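Local atomic coordinates of formyltransferase (Francisella tularensis subsp. tularensis, PDB entry 4NV1), a protein that belongs to the formyltransferase family, pairing an N-terminal Rossmann-like domain with a C-terminal dimerization region, and binds dTDP-4-amino-4,6-dideoxyglucose. Residues Lys5-Thr10 with Asn62-Lys67; Asp11-Leu16 with Ala44-Asn49; Ser143-Asn146 with Ala152-Gln155. All blocks are in the same frame, centred on the assembly; numbering follows the deposited sequence.

How the contacts relate
The three contacts run from the central strand 4-9, past the ligand pocket, to a loop that touches the second subunit. Contact 2 is nested in the loop that contact 1 closes, and their centres lie 17 Å apart; T10, just past strand 4-9, packs on helix 13-24, its CG2 3.9 Å from CB of L16. Contacts 2 and 3 meet through Q155, whose OE1 is 3.4 Å from CG2 of T14. Contacts 1 and 3 do not touch, with centres 32 Å apart. N12 of contact 2 lines the pocket of dTDP-4-amino-4,6-dideoxyglucose, whereas the side chain of K153 in contact 3 stays about 12 Å from the ligand.

Contact 1: Lys5-Thr10 with Asn62-Lys67; sequences KIFVVT and NDLIGK
F7 and L64 meet in a CH-pi contact: one methyl of L64, CD2, sits over a face of the phenyl ring, 4.0 Å from its centroid and 16° off the ring normal. This joins strand 4-9, in the middle of the parallel part of the Rossmann-like sheet, to the 3-10 turn and loop 62-67 that lead into the neighbouring strand 70-74. The methyl is displaced from the ring centre, nearest CE2 of F7 at 3.8 Å, and the two side chains cross obliquely. With CG between the backbone N and the carbonyl carbon (chi1 74°), the F7 ring presents a face to the L64 methyl. In the plane of the ring, CG2 of V9 stands at the edge; Y68 packs on the same ring edge-to-face, and F34 of strand 29-35 also touches it. I55 adds a further apolar neighbour to L64.

The other touch, at the start of the strand, is looser. The aliphatic part of K5 passes the backbone carbonyl of K67, with CD 3.8 Å from its O, while NZ of K5 makes a long, weak ion pair with D32. Both lysines lie at the margin of the contact, while F7 and L64 are buried. Behind this first shell the strand is fixed by backbone hydrogen bonds of F7 with L70 and F72, and the loop is folded by its own bonds. I65 N reaches N62 O at 3.0 Å, and K67 N donates to L64 O over 3.3 Å.

Contact 2: Asp11-Leu16 with Ala44-Asn49; sequences DNRTIL and AKEIYN
Between residues 11-16 and 44-49 the closest pair of CA atoms, those of R13 and E46, is still 9.5 Å apart. Helix 13-24 begins at R13, just after N12 in the N-cap position. There OD1 of N12 accepts from I15 N at 2.7 Å, a fairly straight capping bond of 160° with the donor tilted 29° from the carbonyl plane; a second bond, from T14 N to the same oxygen, is weak. In the partner segment, helix 44-48 is a short one, with Y48 N bonded to A44 O and N49 N to K45 O.

The contact is made by the side chains alone. A turn at chi2 in both R13 and E46 brings guanidinium and carboxylate together, the two chains crossing at about a right angle. OE1 of E46 lies over one face of the guanidinium, 2.8 Å from NH1 and 3.1 Å from CZ of R13. No N-H points at it, and the guanidinium and carboxylate planes stand 51° apart: this is a salt bridge of charges alone. It links the helix after the first strand of the Rossmann-like sheet to the short helix after strand 29-35, at the surface of the domain. The R13 side chain also touches F43.

The cap lies close to the pocket. N12 turns its other amide atom, ND2, to the bound dTDP-4-amino-4,6-dideoxyglucose in a weak hydrogen bond to O3P, while the side chain of R13 remains about 8 Å from that ligand.

Contact 3: Ser143-Asn146 with Ala152-Gln155; sequences SFEN and AKVQ
The ammonium of K153 reaches back to both carboxylate oxygens of E145 in a salt bridge. The tight part of the contact centres on the ends of the two side chains. OE2 of E145 accepts from NZ of K153 at 2.9 Å through its syn lone pair, the one on the side of the other oxygen, and NZ makes a weak second bond to OE1 at 3.2 Å. NZ thus stands only 3.4 Å from CD of E145. The E145 chain runs straight out to its carboxylate (chi2 180°), and the folded chain of K153 crosses it at about a right angle, with CE 3.7 Å from OE2 of E145. The main polar partner of K153 NZ, however, is O of E140; with the two oxygens of E145 that gives the ammonium three acceptors. OE1 of E145 also accepts from N142 N. E145 is buried, and the nearby positive charge would probably help to keep its carboxylate ionised.

Away from this pair the contact is loose. The backbones stay far apart, 10.3 Å between CA of E145 and CA of K153, and K153 itself is partly exposed at the margin.

The bridge spans the first turns of one helix. N146 is the N-cap of helix 147-170, its OD1 accepting from D149 N, and E145 lies just before it, tied back to K153 further along the helix. E145 O also takes a hydrogen bond from R213 of helix 205-214. S143 OG is hydrogen-bonded to OD2 of D227 of the second subunit, while Q155, further along helix 147-170, packs against I15 of helix 13-24; strand 133-139, at an outer edge of the domain's mixed sheet, leads into this loop.

Contact 1: Lys5-Thr10 with Asn62-Lys67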
loop_
_atom_site.group_PDB
_atom_site.type_symbol
_atom_site.label_atom_id
_atom_site.label_comp_id
_atom_site.label_asym_id
_atom_site.label_seq_id
_atom_site.Cartn_x
_atom_site.Cartn_y
_atom_site.Cartn_z
ATOM N N LYS A 5 -8.120 38.170 -26.974
ATOM C CA LYS A 5 -6.772 37.654 -27.058
ATOM C C LYS A 5 -6.441 37.187 -25.662
ATOM O O LYS A 5 -6.526 37.968 -24.724
ATOM C CB LYS A 5 -5.757 38.721 -27.475
ATOM C CG LYS A 5 -5.542 38.852 -28.993
ATOM C CD LYS A 5 -4.068 38.858 -29.427
ATOM C CE LYS A 5 -3.377 37.486 -29.354
ATOM N NZ LYS A 5 -1.908 37.616 -29.563
ATOM N N ILE A 6 -5.979 35.954 -25.555
ATOM C CA ILE A 6 -5.881 35.244 -24.285
ATOM C C ILE A 6 -4.532 34.583 -24.100
ATOM O O ILE A 6 -3.996 33.957 -25.048
ATOM C CB ILE A 6 -6.976 34.164 -24.252
ATOM C CG1 ILE A 6 -8.343 34.842 -24.407
ATOM C CG2 ILE A 6 -6.938 33.387 -22.938
ATOM C CD1 ILE A 6 -9.469 33.880 -24.693
ATOM N N PHE A 7 -4.013 34.658 -22.880
ATOM C CA PHE A 7 -2.908 33.783 -22.502
ATOM C C PHE A 7 -3.306 32.830 -21.368
ATOM O O PHE A 7 -4.059 33.167 -20.437
ATOM C CB PHE A 7 -1.630 34.558 -22.199
ATOM C CG PHE A 7 -1.626 35.296 -20.901
ATOM C CD1 PHE A 7 -2.156 36.573 -20.796
ATOM C CD2 PHE A 7 -1.053 34.742 -19.779
ATOM C CE1 PHE A 7 -2.152 37.292 -19.613
ATOM C CE2 PHE A 7 -1.052 35.440 -18.584
ATOM C CZ PHE A 7 -1.593 36.713 -18.495
ATOM N N VAL A 8 -2.728 31.638 -21.439
ATOM C CA VAL A 8 -2.974 30.550 -20.522
ATOM C C VAL A 8 -1.630 30.024 -20.128
ATOM O O VAL A 8 -0.901 29.545 -20.976
ATOM C CB VAL A 8 -3.748 29.472 -21.255
ATOM C CG1 VAL A 8 -3.812 28.151 -20.480
ATOM C CG2 VAL A 8 -5.109 30.016 -21.601
ATOM N N VAL A 9 -1.329 30.149 -18.846
ATOM C CA VAL A 9 -0.189 29.547 -18.212
ATOM C C VAL A 9 -0.491 28.261 -17.428
ATOM O O VAL A 9 -1.348 28.246 -16.518
ATOM C CB VAL A 9 0.366 30.545 -17.254
ATOM C CG1 VAL A 9 1.752 30.101 -16.845
ATOM C CG2 VAL A 9 0.348 31.923 -17.883
ATOM N N THR A 10 0.162 27.169 -17.825
ATOM C CA THR A 10 0.069 25.888 -17.119
ATOM C C THR A 10 1.322 25.035 -17.251
ATOM O O THR A 10 1.996 25.071 -18.302
ATOM C CB THR A 10 -1.046 25.013 -17.687
ATOM O OG1 THR A 10 -1.194 23.847 -16.866
ATOM C CG2 THR A 10 -0.769 24.609 -19.103
ATOM N N ASN A 62 5.272 40.799 -16.704
ATOM C CA ASN A 62 4.783 42.151 -16.938
ATOM C C ASN A 62 4.850 42.632 -18.395
ATOM O O ASN A 62 4.096 43.532 -18.806
ATOM C CB ASN A 62 5.461 43.102 -15.942
ATOM C CG ASN A 62 4.754 43.117 -14.598
ATOM O OD1 ASN A 62 3.603 42.715 -14.482
ATOM N ND2 ASN A 62 5.427 43.601 -13.566
ATOM N N ASP A 63 5.687 41.971 -19.189
ATOM C CA ASP A 63 5.724 42.149 -20.641
ATOM C C ASP A 63 4.482 41.642 -21.350
ATOM O O ASP A 63 4.318 41.901 -22.539
ATOM C CB ASP A 63 6.889 41.368 -21.271
ATOM C CG ASP A 63 8.272 41.805 -20.795
ATOM O OD1 ASP A 63 8.439 42.872 -20.145
ATOM O OD2 ASP A 63 9.223 41.041 -21.100
ATOM N N LEU A 64 3.624 40.846 -20.715
ATOM C CA LEU A 64 2.375 40.489 -21.390
ATOM C C LEU A 64 1.350 41.613 -21.196
ATOM O O LEU A 64 0.239 41.564 -21.743
ATOM C CB LEU A 64 1.748 39.222 -20.819
ATOM C CG LEU A 64 2.344 37.826 -21.000
ATOM C CD1 LEU A 64 3.793 37.891 -21.404
ATOM C CD2 LEU A 64 2.197 37.086 -19.679
ATOM N N ILE A 65 1.667 42.588 -20.352
ATOM C CA ILE A 65 0.720 43.687 -20.204
ATOM C C ILE A 65 0.638 44.326 -21.585
ATOM O O ILE A 65 1.659 44.537 -22.267
ATOM C CB ILE A 65 1.066 44.694 -19.089
ATOM C CG1 ILE A 65 1.325 43.964 -17.769
ATOM C CG2 ILE A 65 -0.077 45.684 -18.883
ATOM C CD1 ILE A 65 1.460 44.925 -16.597
ATOM N N GLY A 66 -0.594 44.509 -22.040
ATOM C CA GLY A 66 -0.846 45.269 -23.255
ATOM C C GLY A 66 -1.036 44.450 -24.513
ATOM O O GLY A 66 -1.550 44.981 -25.483
ATOM N N LYS A 67 -0.695 43.164 -24.473
ATOM C CA LYS A 67 -0.869 42.245 -25.596
ATOM C C LYS A 67 -2.091 41.331 -25.467
ATOM O O LYS A 67 -2.515 40.748 -26.456
ATOM C CB LYS A 67 0.377 41.383 -25.675
ATOM C CG LYS A 67 1.604 42.270 -25.798
ATOM C CD LYS A 67 2.867 41.564 -25.359
ATOM C CE LYS A 67 3.825 41.313 -26.502
ATOM N NZ LYS A 67 4.826 40.332 -26.004
#

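Contact 2: Asp11-Leu16 with Ala44-Asn49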
loop_
_atom_site.group_PDB
_atom_site.type_symbol
_atom_site.label_atom_id
_atom_site.label_comp_id
_atom_site.label_asym_id
_atom_site.label_seq_id
_atom_site.Cartn_x
_atom_site.Cartn_y
_atom_site.Cartn_z
ATOM N N ASP A 11 1.605 24.273 -16.190
ATOM C CA ASP A 11 2.565 23.206 -16.283
ATOM C C ASP A 11 1.933 21.828 -16.206
ATOM O O ASP A 11 2.607 20.901 -15.794
ATOM C CB ASP A 11 3.596 23.415 -15.194
ATOM C CG ASP A 11 4.388 24.668 -15.462
ATOM O OD1 ASP A 11 5.038 24.666 -16.506
ATOM O OD2 ASP A 11 4.303 25.670 -14.722
ATOM N N ASN A 12 0.696 21.649 -16.660
ATOM C CA ASN A 12 0.053 20.332 -16.586
ATOM C C ASN A 12 -0.406 19.884 -17.924
ATOM O O ASN A 12 -1.155 20.611 -18.551
ATOM C CB ASN A 12 -1.248 20.385 -15.786
ATOM C CG ASN A 12 -1.853 19.009 -15.533
ATOM O OD1 ASN A 12 -2.555 18.416 -16.358
ATOM N ND2 ASN A 12 -1.614 18.527 -14.339
ATOM N N ARG A 13 -0.028 18.680 -18.325
ATOM C CA ARG A 13 -0.360 18.184 -19.647
ATOM C C ARG A 13 -1.843 18.026 -19.777
ATOM O O ARG A 13 -2.401 18.238 -20.856
ATOM C CB ARG A 13 0.298 16.814 -19.830
ATOM C CG ARG A 13 -0.468 15.737 -20.604
ATOM C CD ARG A 13 -0.107 15.656 -22.088
ATOM N NE ARG A 13 1.141 14.907 -22.321
ATOM C CZ ARG A 13 2.388 15.392 -22.269
ATOM N NH1 ARG A 13 2.655 16.662 -22.004
ATOM N NH2 ARG A 13 3.414 14.588 -22.503
ATOM N N THR A 14 -2.480 17.512 -18.720
ATOM C CA THR A 14 -3.905 17.188 -18.852
ATOM C C THR A 14 -4.742 18.466 -18.965
ATOM O O THR A 14 -5.591 18.615 -19.844
ATOM C CB THR A 14 -4.370 16.255 -17.713
ATOM O OG1 THR A 14 -4.130 14.914 -18.150
ATOM C CG2 THR A 14 -5.862 16.391 -17.436
ATOM N N ILE A 15 -4.493 19.386 -18.046
ATOM C CA ILE A 15 -5.057 20.734 -18.124
ATOM C C ILE A 15 -4.755 21.410 -19.461
ATOM O O ILE A 15 -5.673 21.992 -20.083
ATOM C CB ILE A 15 -4.477 21.569 -16.975
ATOM C CG1 ILE A 15 -5.039 21.064 -15.636
ATOM C CG2 ILE A 15 -4.676 23.082 -17.161
ATOM C CD1 ILE A 15 -6.560 20.926 -15.575
ATOM N N LEU A 16 -3.499 21.314 -19.924
ATOM C CA LEU A 16 -3.126 21.905 -21.230
ATOM C C LEU A 16 -4.021 21.325 -22.319
ATOM O O LEU A 16 -4.598 22.043 -23.163
ATOM C CB LEU A 16 -1.639 21.725 -21.611
ATOM C CG LEU A 16 -1.332 22.092 -23.084
ATOM C CD1 LEU A 16 -1.687 23.562 -23.301
ATOM C CD2 LEU A 16 0.098 21.820 -23.571
ATOM N N ALA A 44 8.249 18.581 -24.044
ATOM C CA ALA A 44 9.153 18.542 -25.194
ATOM C C ALA A 44 8.444 18.387 -26.566
ATOM O O ALA A 44 8.711 19.197 -27.444
ATOM C CB ALA A 44 10.250 17.501 -24.957
ATOM N N LYS A 45 7.511 17.457 -26.787
ATOM C CA LYS A 45 6.813 17.386 -28.101
ATOM C C LYS A 45 5.972 18.631 -28.472
ATOM O O LYS A 45 5.896 19.049 -29.647
ATOM C CB LYS A 45 5.908 16.150 -28.211
ATOM C CG LYS A 45 6.394 15.096 -29.194
ATOM C CD LYS A 45 6.303 15.542 -30.650
ATOM C CE LYS A 45 6.888 14.500 -31.592
ATOM N NZ LYS A 45 6.003 14.304 -32.778
ATOM N N GLU A 46 5.337 19.208 -27.450
ATOM C CA GLU A 46 4.410 20.322 -27.636
ATOM C C GLU A 46 5.178 21.639 -27.831
ATOM O O GLU A 46 4.765 22.403 -28.686
ATOM C CB GLU A 46 3.389 20.425 -26.488
ATOM C CG GLU A 46 2.649 19.139 -26.148
ATOM C CD GLU A 46 3.400 18.247 -25.178
ATOM O OE1 GLU A 46 2.852 17.196 -24.787
ATOM O OE2 GLU A 46 4.546 18.582 -24.805
ATOM N N ILE A 47 6.259 21.886 -27.075
ATOM C CA ILE A 47 7.133 23.067 -27.237
ATOM C C ILE A 47 7.746 23.151 -28.627
ATOM O O ILE A 47 7.685 24.188 -29.298
ATOM C CB ILE A 47 8.315 23.067 -26.243
ATOM C CG1 ILE A 47 7.797 23.463 -24.867
ATOM C CG2 ILE A 47 9.441 24.020 -26.675
ATOM C CD1 ILE A 47 8.830 23.348 -23.772
ATOM N N TYR A 48 8.346 22.036 -29.024
ATOM C CA TYR A 48 8.882 21.846 -30.361
ATOM C C TYR A 48 7.821 22.056 -31.428
ATOM O O TYR A 48 8.091 22.650 -32.462
ATOM C CB TYR A 48 9.421 20.423 -30.459
ATOM C CG TYR A 48 9.803 19.952 -31.841
ATOM C CD1 TYR A 48 8.897 19.224 -32.614
ATOM C CD2 TYR A 48 11.084 20.187 -32.339
ATOM C CE1 TYR A 48 9.252 18.764 -33.861
ATOM C CE2 TYR A 48 11.446 19.732 -33.589
ATOM C CZ TYR A 48 10.524 19.023 -34.336
ATOM O OH TYR A 48 10.873 18.562 -35.578
ATOM N N ASN A 49 6.616 21.556 -31.194
ATOM C CA ASN A 49 5.528 21.912 -32.075
ATOM C C ASN A 49 5.049 23.329 -31.791
ATOM O O ASN A 49 4.171 23.843 -32.473
ATOM C CB ASN A 49 4.376 20.909 -31.966
ATOM C CG ASN A 49 4.601 19.680 -32.818
ATOM O OD1 ASN A 49 5.318 19.739 -33.810
ATOM N ND2 ASN A 49 3.997 18.567 -32.440
#

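Contact 3: Ser143-Asn146 with Ala152-Gln155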
loop_
_atom_site.group_PDB
_atom_site.type_symbol
_atom_site.label_atom_id
_atom_site.label_comp_id
_atom_site.label_asym_id
_atom_site.label_seq_id
_atom_site.Cartn_x
_atom_site.Cartn_y
_atom_site.Cartn_z
ATOM N N SER A 143 -13.757 7.353 2.329
ATOM C CA SER A 143 -12.852 6.637 3.251
ATOM C C SER A 143 -11.702 5.930 2.538
ATOM O O SER A 143 -10.622 5.803 3.101
ATOM C CB SER A 143 -13.592 5.574 4.046
ATOM O OG SER A 143 -14.198 4.671 3.142
ATOM N N PHE A 144 -11.962 5.517 1.305
ATOM C CA PHE A 144 -11.102 4.637 0.578
ATOM C C PHE A 144 -10.172 5.364 -0.411
ATOM O O PHE A 144 -9.479 4.724 -1.177
ATOM C CB PHE A 144 -11.963 3.625 -0.126
ATOM C CG PHE A 144 -13.052 4.213 -0.974
ATOM C CD1 PHE A 144 -14.354 4.343 -0.487
ATOM C CD2 PHE A 144 -12.830 4.487 -2.322
ATOM C CE1 PHE A 144 -15.373 4.818 -1.279
ATOM C CE2 PHE A 144 -13.858 4.962 -3.129
ATOM C CZ PHE A 144 -15.129 5.146 -2.602
ATOM N N GLU A 145 -10.068 6.679 -0.318
ATOM C CA GLU A 145 -9.358 7.502 -1.272
ATOM C C GLU A 145 -8.103 8.008 -0.660
ATOM O O GLU A 145 -8.070 8.236 0.541
ATOM C CB GLU A 145 -10.181 8.754 -1.643
ATOM C CG GLU A 145 -11.454 8.373 -2.328
ATOM C CD GLU A 145 -12.384 9.495 -2.759
ATOM O OE1 GLU A 145 -12.323 10.570 -2.144
ATOM O OE2 GLU A 145 -13.205 9.211 -3.684
ATOM N N ASN A 146 -7.090 8.174 -1.491
ATOM C CA ASN A 146 -5.860 8.812 -1.104
ATOM C C ASN A 146 -5.708 10.203 -1.762
ATOM O O ASN A 146 -6.601 10.682 -2.475
ATOM C CB ASN A 146 -4.679 7.870 -1.471
ATOM C CG ASN A 146 -4.594 7.591 -2.961
ATOM O OD1 ASN A 146 -5.041 8.385 -3.785
ATOM N ND2 ASN A 146 -4.050 6.418 -3.322
ATOM N N ALA A 152 -7.480 13.855 -8.305
ATOM C CA ALA A 152 -8.080 13.611 -9.622
ATOM C C ALA A 152 -9.566 13.985 -9.705
ATOM O O ALA A 152 -9.988 14.379 -10.778
ATOM C CB ALA A 152 -7.919 12.174 -10.081
ATOM N N LYS A 153 -10.337 13.843 -8.624
ATOM C CA LYS A 153 -11.699 14.396 -8.584
ATOM C C LYS A 153 -11.672 15.900 -8.687
ATOM O O LYS A 153 -12.563 16.451 -9.318
ATOM C CB LYS A 153 -12.488 14.054 -7.298
ATOM C CG LYS A 153 -13.330 12.807 -7.453
ATOM C CD LYS A 153 -13.271 11.870 -6.251
ATOM C CE LYS A 153 -13.649 12.588 -5.000
ATOM N NZ LYS A 153 -14.502 11.722 -4.162
ATOM N N VAL A 154 -10.700 16.540 -8.046
ATOM C CA VAL A 154 -10.631 17.997 -7.959
ATOM C C VAL A 154 -10.318 18.533 -9.356
ATOM O O VAL A 154 -11.030 19.408 -9.886
ATOM C CB VAL A 154 -9.666 18.459 -6.861
ATOM C CG1 VAL A 154 -9.304 19.913 -6.962
ATOM C CG2 VAL A 154 -10.337 18.230 -5.488
ATOM N N GLN A 155 -9.397 17.852 -10.014
ATOM C CA GLN A 155 -8.962 18.245 -11.342
ATOM C C GLN A 155 -10.073 18.190 -12.327
ATOM O O GLN A 155 -10.335 19.154 -13.036
ATOM C CB GLN A 155 -7.714 17.472 -11.793
ATOM C CG GLN A 155 -6.938 18.142 -12.878
ATOM C CD GLN A 155 -5.605 17.441 -13.174
ATOM O OE1 GLN A 155 -5.533 16.636 -14.097
ATOM N NE2 GLN A 155 -4.574 17.739 -12.408
#